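PDB 3LWG: HP0420 homologue from Helicobacter felis, which is of unknown function but adopts a hotdog fold, the fold of many acyl-CoA thioesterases, which hints that it may bind or process an acyl thioester. Local coordinates for residues 78-83 / 129-134; 15-20 / 71-76. All blocks are in the same frame, centred on the assembly; numbering follows the deposited sequence.

Contact 1: 78-83 / 129-134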
ATOM      1  N   LEU B  78      -1.985  -9.192   9.861  1.00 15.78           N
ATOM      2  CA  LEU B  78      -1.366  -8.230   8.955  1.00 19.14           C
ATOM      3  C   LEU B  78      -1.285  -8.726   7.543  1.00 14.12           C
ATOM      4  O   LEU B  78      -1.382  -9.928   7.250  1.00 15.13           O
ATOM      5  CB  LEU B  78       0.008  -7.724   9.429  1.00 22.43           C
ATOM      6  CG  LEU B  78       0.942  -8.834   9.881  1.00 16.45           C
ATOM      7  CD1 LEU B  78       1.230  -9.684   8.728  1.00 19.15           C
ATOM      8  CD2 LEU B  78       2.230  -8.293  10.498  1.00 20.91           C
ATOM      9  N   ILE B  79      -1.107  -7.768   6.656  1.00 13.41           N
ATOM     10  CA  ILE B  79      -0.997  -8.104   5.259  1.00 14.43           C
ATOM     11  C   ILE B  79       0.346  -8.761   5.016  1.00 13.44           C
ATOM     12  O   ILE B  79       1.387  -8.179   5.380  1.00 16.86           O
ATOM     13  CB  ILE B  79      -1.032  -6.850   4.339  1.00 15.74           C
ATOM     14  CG1 ILE B  79      -2.333  -6.036   4.544  1.00 16.33           C
ATOM     15  CG2 ILE B  79      -0.889  -7.328   2.928  1.00 11.80           C
ATOM     16  CD1 ILE B  79      -3.502  -6.638   3.916  1.00 18.71           C
ATOM     17  N   SER B  80       0.346  -9.920   4.367  1.00 11.33           N
ATOM     18  CA  SER B  80       1.604 -10.592   4.089  1.00 15.42           C
ATOM     19  C   SER B  80       2.038 -10.538   2.621  1.00 15.98           C
ATOM     20  O   SER B  80       3.218 -10.644   2.328  1.00 14.95           O
ATOM     21  CB  SER B  80       1.577 -12.044   4.559  1.00 16.74           C
ATOM     22  OG  SER B  80       0.518 -12.746   3.908  1.00 18.45           O
ATOM     23  N   SER B  81       1.092 -10.405   1.698  1.00 14.17           N
ATOM     24  CA  SER B  81       1.422 -10.493   0.273  1.00 15.56           C
ATOM     25  C   SER B  81       0.314  -9.855  -0.522  1.00 14.13           C
ATOM     26  O   SER B  81      -0.799  -9.802  -0.029  1.00 13.93           O
ATOM     27  CB  SER B  81       1.501 -11.980  -0.144  1.00 15.53           C
ATOM     28  OG  SER B  81       2.023 -12.037  -1.463  1.00 25.52           O
ATOM     29  N   MET B  82       0.587  -9.395  -1.746  1.00 11.62           N
ATOM     30  CA  MET B  82      -0.497  -8.927  -2.590  1.00 13.15           C
ATOM     31  C   MET B  82      -0.122  -9.046  -4.071  1.00 14.92           C
ATOM     32  O   MET B  82       1.082  -9.015  -4.444  1.00 12.11           O
ATOM     33  CB  MET B  82      -0.877  -7.482  -2.234  1.00 12.08           C
ATOM     34  CG  MET B  82       0.206  -6.471  -2.659  1.00 15.59           C
ATOM     35  SD  MET B  82       0.049  -4.832  -1.911  1.00 16.34           S
ATOM     36  CE  MET B  82       0.248  -5.147  -0.166  1.00 15.41           C
ATOM     37  N   LYS B  83      -1.145  -9.168  -4.908  1.00 11.89           N
ATOM     38  CA  LYS B  83      -0.974  -9.119  -6.347  1.00 12.04           C
ATOM     39  C   LYS B  83      -2.045  -8.169  -6.818  1.00 12.17           C
ATOM     40  O   LYS B  83      -3.236  -8.426  -6.641  1.00 11.14           O
ATOM     41  CB  LYS B  83      -1.231 -10.484  -7.015  1.00 16.26           C
ATOM     42  CG  LYS B  83      -0.362 -11.588  -6.441  1.00 25.79           C
ATOM     43  CD  LYS B  83      -0.393 -12.915  -7.251  1.00 26.77           C
ATOM     44  CE  LYS B  83       0.294 -14.013  -6.452  1.00 39.76           C
ATOM     45  NZ  LYS B  83       1.738 -13.694  -6.150  1.00 39.86           N
ATOM     46  N   GLU B 129      -3.131 -11.285   0.749  1.00 12.42           N
ATOM     47  CA  GLU B 129      -3.055 -12.384   1.726  1.00 11.94           C
ATOM     48  C   GLU B 129      -2.791 -11.783   3.077  1.00 10.52           C
ATOM     49  O   GLU B 129      -1.999 -10.838   3.203  1.00 14.11           O
ATOM     50  CB  GLU B 129      -1.915 -13.336   1.352  1.00 15.13           C
ATOM     51  CG  GLU B 129      -2.349 -14.233   0.239  1.00 24.99           C
ATOM     52  CD  GLU B 129      -1.245 -15.144  -0.249  1.00 30.45           C
ATOM     53  OE1 GLU B 129      -0.070 -14.720  -0.240  1.00 39.37           O
ATOM     54  OE2 GLU B 129      -1.559 -16.289  -0.650  1.00 34.55           O
ATOM     55  N   ILE B 130      -3.510 -12.287   4.074  1.00 10.06           N
ATOM     56  CA  ILE B 130      -3.440 -11.764   5.420  1.00 11.26           C
ATOM     57  C   ILE B 130      -3.168 -12.937   6.346  1.00 12.99           C
ATOM     58  O   ILE B 130      -3.799 -13.989   6.224  1.00 14.26           O
ATOM     59  CB  ILE B 130      -4.756 -11.094   5.819  1.00 12.53           C
ATOM     60  CG1 ILE B 130      -4.977  -9.841   4.967  1.00 11.32           C
ATOM     61  CG2 ILE B 130      -4.750 -10.730   7.334  1.00 12.25           C
ATOM     62  CD1 ILE B 130      -6.263  -9.049   5.292  1.00 12.82           C
ATOM     63  N   LEU B 131      -2.249 -12.726   7.268  1.00 14.84           N
ATOM     64  CA  LEU B 131      -1.914 -13.742   8.248  1.00 15.43           C
ATOM     65  C   LEU B 131      -2.362 -13.270   9.617  1.00 17.14           C
ATOM     66  O   LEU B 131      -2.335 -12.081   9.899  1.00 15.88           O
ATOM     67  CB  LEU B 131      -0.401 -13.955   8.251  1.00 14.39           C
ATOM     68  CG  LEU B 131       0.157 -14.532   6.958  1.00 17.64           C
ATOM     69  CD1 LEU B 131       1.702 -14.552   7.038  1.00 20.39           C
ATOM     70  CD2 LEU B 131      -0.393 -15.916   6.680  1.00 22.01           C
ATOM     71  N   VAL B 132      -2.758 -14.223  10.472  1.00 15.75           N
ATOM     72  CA  VAL B 132      -3.182 -13.930  11.842  1.00 14.18           C
ATOM     73  C   VAL B 132      -2.212 -14.596  12.808  1.00 17.94           C
ATOM     74  O   VAL B 132      -1.915 -15.796  12.663  1.00 17.43           O
ATOM     75  CB  VAL B 132      -4.552 -14.514  12.109  1.00 17.76           C
ATOM     76  CG1 VAL B 132      -5.019 -14.166  13.546  1.00 21.41           C
ATOM     77  CG2 VAL B 132      -5.549 -13.990  11.066  1.00 18.42           C
ATOM     78  N   PHE B 133      -1.694 -13.809  13.752  1.00 16.36           N
ATOM     79  CA  PHE B 133      -0.677 -14.283  14.707  1.00 18.20           C
ATOM     80  C   PHE B 133      -1.156 -14.383  16.143  1.00 20.56           C
ATOM     81  O   PHE B 133      -2.108 -13.739  16.542  1.00 19.43           O
ATOM     82  CB  PHE B 133       0.532 -13.356  14.669  1.00 20.53           C
ATOM     83  CG  PHE B 133       1.213 -13.363  13.352  1.00 20.59           C
ATOM     84  CD1 PHE B 133       0.887 -12.425  12.381  1.00 18.79           C
ATOM     85  CD2 PHE B 133       2.138 -14.333  13.055  1.00 26.04           C
ATOM     86  CE1 PHE B 133       1.520 -12.447  11.161  1.00 23.66           C
ATOM     87  CE2 PHE B 133       2.766 -14.346  11.823  1.00 23.10           C
ATOM     88  CZ  PHE B 133       2.453 -13.404  10.887  1.00 22.96           C
ATOM     89  N   GLU B 134      -0.451 -15.194  16.929  1.00 24.24           N
ATOM     90  CA  GLU B 134      -0.835 -15.388  18.315  1.00 28.07           C
ATOM     91  C   GLU B 134      -0.184 -14.367  19.260  1.00 27.57           C
ATOM     92  O   GLU B 134      -0.768 -14.026  20.281  1.00 33.97           O
ATOM     93  CB  GLU B 134      -0.594 -16.837  18.769  1.00 32.06           C
ATOM     94  CG  GLU B 134       0.862 -17.289  18.851  1.00 40.21           C
ATOM     95  CD  GLU B 134       1.123 -18.222  20.072  1.00 48.50           C
ATOM     96  OE1 GLU B 134       0.220 -19.020  20.447  1.00 47.74           O
ATOM     97  OE2 GLU B 134       2.231 -18.138  20.661  1.00 47.92           O
TER
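Leu78 holds CG in the cramped site between its backbone N and carbonyl carbon (chi1 47°), while Phe133 turns its ring back beside its own N (chi1 -64°); Leu78 CD1 thereby reaches the ring edge, 3.7 Å from Phe133 CE1. Leu78 and Leu131 form an antiparallel hydrogen-bonded pair, Leu78 N lying 2.9 Å from Leu131 O and Leu131 N 2.9 Å from Leu78 O. Beyond Ile79 and Ile130 the register slips by one at a classic beta bulge: Ser80 and Ser81 both face Glu129. Glu129 O takes a short bond from Ser80 N (2.8 Å), whose donor is tilted 29° from the carbonyl plane, and weak ones from Ser80 OG and Ser81 N. Glu129 N returns to Ser81 O at 2.9 Å. The bulge turns Ser80 CB toward Leu131 CD1, 3.5 Å away. On the sheet face opposite Leu78, Ser81 and Glu129, Ile79 CD1 rests on Ile130 CG1 at 3.7 Å. The polar ends of Ser81 and Glu129 find partners beyond the two strands: Glu129 OE2 forms a salt bridge with Lys109, and Ser81 OG bonds to Asn85 and Val84 O of the second subunit. Ile79 and Ile130 pack against Leu69 of helix 57-72. On its other edge strand 121-132 pairs antiparallel with strand 109-118, whereas strand 77-86 pairs with a strand of the second subunit, carrying the sheet across the interface.

Contact 2: 15-20 / 71-76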
ATOM      1  N   GLY B  15     -16.536  -1.549  16.353  1.00 29.67           N
ATOM      2  CA  GLY B  15     -16.146  -2.955  16.380  1.00 29.71           C
ATOM      3  C   GLY B  15     -14.906  -3.336  15.545  1.00 20.19           C
ATOM      4  O   GLY B  15     -14.639  -4.526  15.333  1.00 20.28           O
ATOM      5  N   LEU B  16     -14.141  -2.337  15.116  1.00 22.17           N
ATOM      6  CA  LEU B  16     -12.965  -2.611  14.294  1.00 17.18           C
ATOM      7  C   LEU B  16     -11.825  -3.058  15.201  1.00 16.60           C
ATOM      8  O   LEU B  16     -11.547  -2.394  16.199  1.00 18.94           O
ATOM      9  CB  LEU B  16     -12.575  -1.342  13.613  1.00 18.97           C
ATOM     10  CG  LEU B  16     -11.715  -1.453  12.373  1.00 18.19           C
ATOM     11  CD1 LEU B  16     -12.393  -2.365  11.295  1.00 15.85           C
ATOM     12  CD2 LEU B  16     -11.531  -0.020  11.884  1.00 17.09           C
ATOM     13  N   LEU B  17     -11.196  -4.179  14.874  1.00 14.25           N
ATOM     14  CA  LEU B  17     -10.195  -4.787  15.727  1.00 15.15           C
ATOM     15  C   LEU B  17      -8.823  -4.546  15.099  1.00 14.77           C
ATOM     16  O   LEU B  17      -7.782  -4.934  15.682  1.00 16.46           O
ATOM     17  CB  LEU B  17     -10.460  -6.308  15.846  1.00 16.12           C
ATOM     18  CG  LEU B  17     -11.838  -6.640  16.469  1.00 17.82           C
ATOM     19  CD1 LEU B  17     -12.046  -8.179  16.645  1.00 22.47           C
ATOM     20  CD2 LEU B  17     -11.971  -5.919  17.814  1.00 21.54           C
ATOM     21  N   VAL B  18      -8.825  -3.942  13.900  1.00 14.43           N
ATOM     22  CA  VAL B  18      -7.589  -3.783  13.144  1.00 13.03           C
ATOM     23  C   VAL B  18      -7.401  -2.298  12.781  1.00 15.14           C
ATOM     24  O   VAL B  18      -8.337  -1.484  12.880  1.00 15.68           O
ATOM     25  CB  VAL B  18      -7.632  -4.576  11.813  1.00 14.51           C
ATOM     26  CG1 VAL B  18      -7.729  -6.085  12.072  1.00 12.89           C
ATOM     27  CG2 VAL B  18      -8.775  -4.062  10.909  1.00 11.11           C
ATOM     28  N   CYS B  19      -6.210  -1.993  12.302  1.00 12.03           N
ATOM     29  CA  CYS B  19      -5.825  -0.633  11.891  1.00 14.01           C
ATOM     30  C   CYS B  19      -6.091   0.408  12.967  1.00 14.80           C
ATOM     31  O   CYS B  19      -6.502   1.532  12.681  1.00 14.84           O
ATOM     32  CB  CYS B  19      -6.509  -0.254  10.581  1.00 15.06           C
ATOM     33  SG  CYS B  19      -5.892  -1.237   9.190  1.00 16.57           S
ATOM     34  N   THR B  20      -5.749   0.036  14.190  1.00 14.72           N
ATOM     35  CA  THR B  20      -5.991   0.820  15.375  1.00 15.38           C
ATOM     36  C   THR B  20      -5.252   2.180  15.381  1.00 17.09           C
ATOM     37  O   THR B  20      -5.733   3.119  16.015  1.00 18.69           O
ATOM     38  CB  THR B  20      -5.640  -0.027  16.628  1.00 14.85           C
ATOM     39  OG1 THR B  20      -4.210  -0.210  16.721  1.00 17.54           O
ATOM     40  CG2 THR B  20      -6.289  -1.404  16.489  1.00 20.58           C
ATOM     41  N   ALA B  71     -12.223  -6.096   6.045  1.00  8.90           N
ATOM     42  CA  ALA B  71     -13.090  -7.201   5.594  1.00  9.57           C
ATOM     43  C   ALA B  71     -12.926  -8.470   6.448  1.00 12.92           C
ATOM     44  O   ALA B  71     -13.905  -9.134   6.788  1.00  8.45           O
ATOM     45  CB  ALA B  71     -12.849  -7.522   4.110  1.00 11.20           C
ATOM     46  N   LEU B  72     -11.677  -8.805   6.792  1.00 10.69           N
ATOM     47  CA  LEU B  72     -11.423  -9.924   7.697  1.00 11.61           C
ATOM     48  C   LEU B  72     -11.642  -9.529   9.162  1.00 14.88           C
ATOM     49  O   LEU B  72     -12.159 -10.320   9.957  1.00 14.03           O
ATOM     50  CB  LEU B  72     -10.001 -10.471   7.481  1.00 11.54           C
ATOM     51  CG  LEU B  72      -9.542 -11.677   8.293  1.00 14.12           C
ATOM     52  CD1 LEU B  72     -10.387 -12.807   7.816  1.00 13.22           C
ATOM     53  CD2 LEU B  72      -8.034 -12.027   8.036  1.00 12.44           C
ATOM     54  N   ASN B  73     -11.220  -8.316   9.515  1.00 12.49           N
ATOM     55  CA  ASN B  73     -11.344  -7.750  10.851  1.00 12.68           C
ATOM     56  C   ASN B  73     -10.929  -8.756  11.963  1.00 15.12           C
ATOM     57  O   ASN B  73     -11.707  -8.955  12.915  1.00 12.96           O
ATOM     58  CB  ASN B  73     -12.783  -7.245  11.113  1.00 12.30           C
ATOM     59  CG  ASN B  73     -12.880  -6.352  12.323  1.00 14.44           C
ATOM     60  OD1 ASN B  73     -13.983  -6.229  12.974  1.00 18.05           O
ATOM     61  ND2 ASN B  73     -11.784  -5.696  12.647  1.00 11.51           N
ATOM     62  N   LYS B  74      -9.753  -9.361  11.826  1.00 13.68           N
ATOM     63  CA  LYS B  74      -9.219 -10.263  12.856  1.00 16.12           C
ATOM     64  C   LYS B  74      -8.110  -9.589  13.689  1.00 16.65           C
ATOM     65  O   LYS B  74      -7.139  -9.083  13.149  1.00 15.65           O
ATOM     66  CB  LYS B  74      -8.650 -11.547  12.233  1.00 17.92           C
ATOM     67  CG  LYS B  74      -9.660 -12.540  11.672  1.00 20.17           C
ATOM     68  CD  LYS B  74     -10.701 -12.890  12.740  1.00 24.91           C
ATOM     69  CE  LYS B  74     -11.682 -13.971  12.229  1.00 27.67           C
ATOM     70  NZ  LYS B  74     -10.948 -14.943  11.331  1.00 40.62           N
ATOM     71  N   LYS B  75      -8.224  -9.619  15.012  1.00 17.47           N
ATOM     72  CA  LYS B  75      -7.148  -9.111  15.849  1.00 19.56           C
ATOM     73  C   LYS B  75      -5.837  -9.805  15.499  1.00 18.62           C
ATOM     74  O   LYS B  75      -5.798 -10.994  15.110  1.00 17.84           O
ATOM     75  CB  LYS B  75      -7.427  -9.375  17.333  1.00 25.16           C
ATOM     76  CG  LYS B  75      -8.873  -9.677  17.612  1.00 33.32           C
ATOM     77  CD  LYS B  75      -9.017 -10.752  18.728  1.00 34.77           C
ATOM     78  CE  LYS B  75     -10.468 -11.189  18.849  1.00 23.66           C
ATOM     79  NZ  LYS B  75     -11.278 -10.070  19.454  1.00 36.91           N
ATOM     80  N   ASN B  76      -4.764  -9.053  15.610  1.00 16.86           N
ATOM     81  CA  ASN B  76      -3.441  -9.593  15.371  1.00 16.90           C
ATOM     82  C   ASN B  76      -3.215 -10.051  13.939  1.00 17.39           C
ATOM     83  O   ASN B  76      -2.481 -11.013  13.690  1.00 16.39           O
ATOM     84  CB  ASN B  76      -3.180 -10.767  16.319  1.00 20.36           C
ATOM     85  CG  ASN B  76      -3.181 -10.364  17.760  1.00 21.52           C
ATOM     86  OD1 ASN B  76      -3.334  -9.202  18.119  1.00 21.98           O
ATOM     87  ND2 ASN B  76      -2.988 -11.344  18.613  1.00 27.80           N
TER
HETATM   88  O   HOH W   1      -5.154  -6.335  15.434  1.00 18.31           O
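The carboxamide of Asn73 has one face beneath Leu16, whose CD1 lies above the amide plane, 4.1 Å from Asn73 CG. Leu17 CB and CG lie off the other side, near its outer end. That end is directed at the backbone of 15-17, close to Gly15 O and Leu17 N. Which terminal atom is oxygen and which nitrogen is doubtful in the model, but Asn73 CG lies 3.8 Å from Leu17 N in either case. The side chain gets there because CG is swung away from the backbone N (chi1 -166°), and because Asn73, with positive phi, is the residue at which the chain leaves helix 57-72. Farther along, the Leu17 side chain runs alongside that of Lys75 in the same direction: Leu17 CD1 touches Lys75 CG at 3.6 Å and reaches NZ, an apolar flank along an exposed lysine. Val18 points a methyl at the other backbone, its CG1 only 3.2 Å from Lys74 O, a tight fit; that carbonyl is also bonded by Ser77 OG. One water bridges the two segments, giving its proton to Leu17 O (3.0 Å) and accepting from Asn76 N (2.8 Å). Just past Val18, the backbone N atoms of Cys19 and Thr20 bind Glu51 of the second subunit. The N-terminal loop thus covers the C-terminal end of the long helix that the antiparallel sheet wraps in the hotdog fold.

Contact 1 is partly buried sheet structure, and contact 2 lies at the surface, with their centres about 12 Å apart. Backbone hydrogen bonds, interrupted by a bulge, dominate the first; the second joins irregular segments through apolar contacts, a close-fitting asparagine amide and a bridging water. Contact 2 includes the end of helix 57-72, against which contact 1 packs: the helix leads through 71-76 directly into strand 77-86, and Ile130 CG2 packs on Leu72 CD2 at 3.6 Å. A probable hydrogen bond from Phe133 N to Asn76 O (2.9 Å) ties the turn after the helix to the residue just after strand 121-132. Both meet the second subunit.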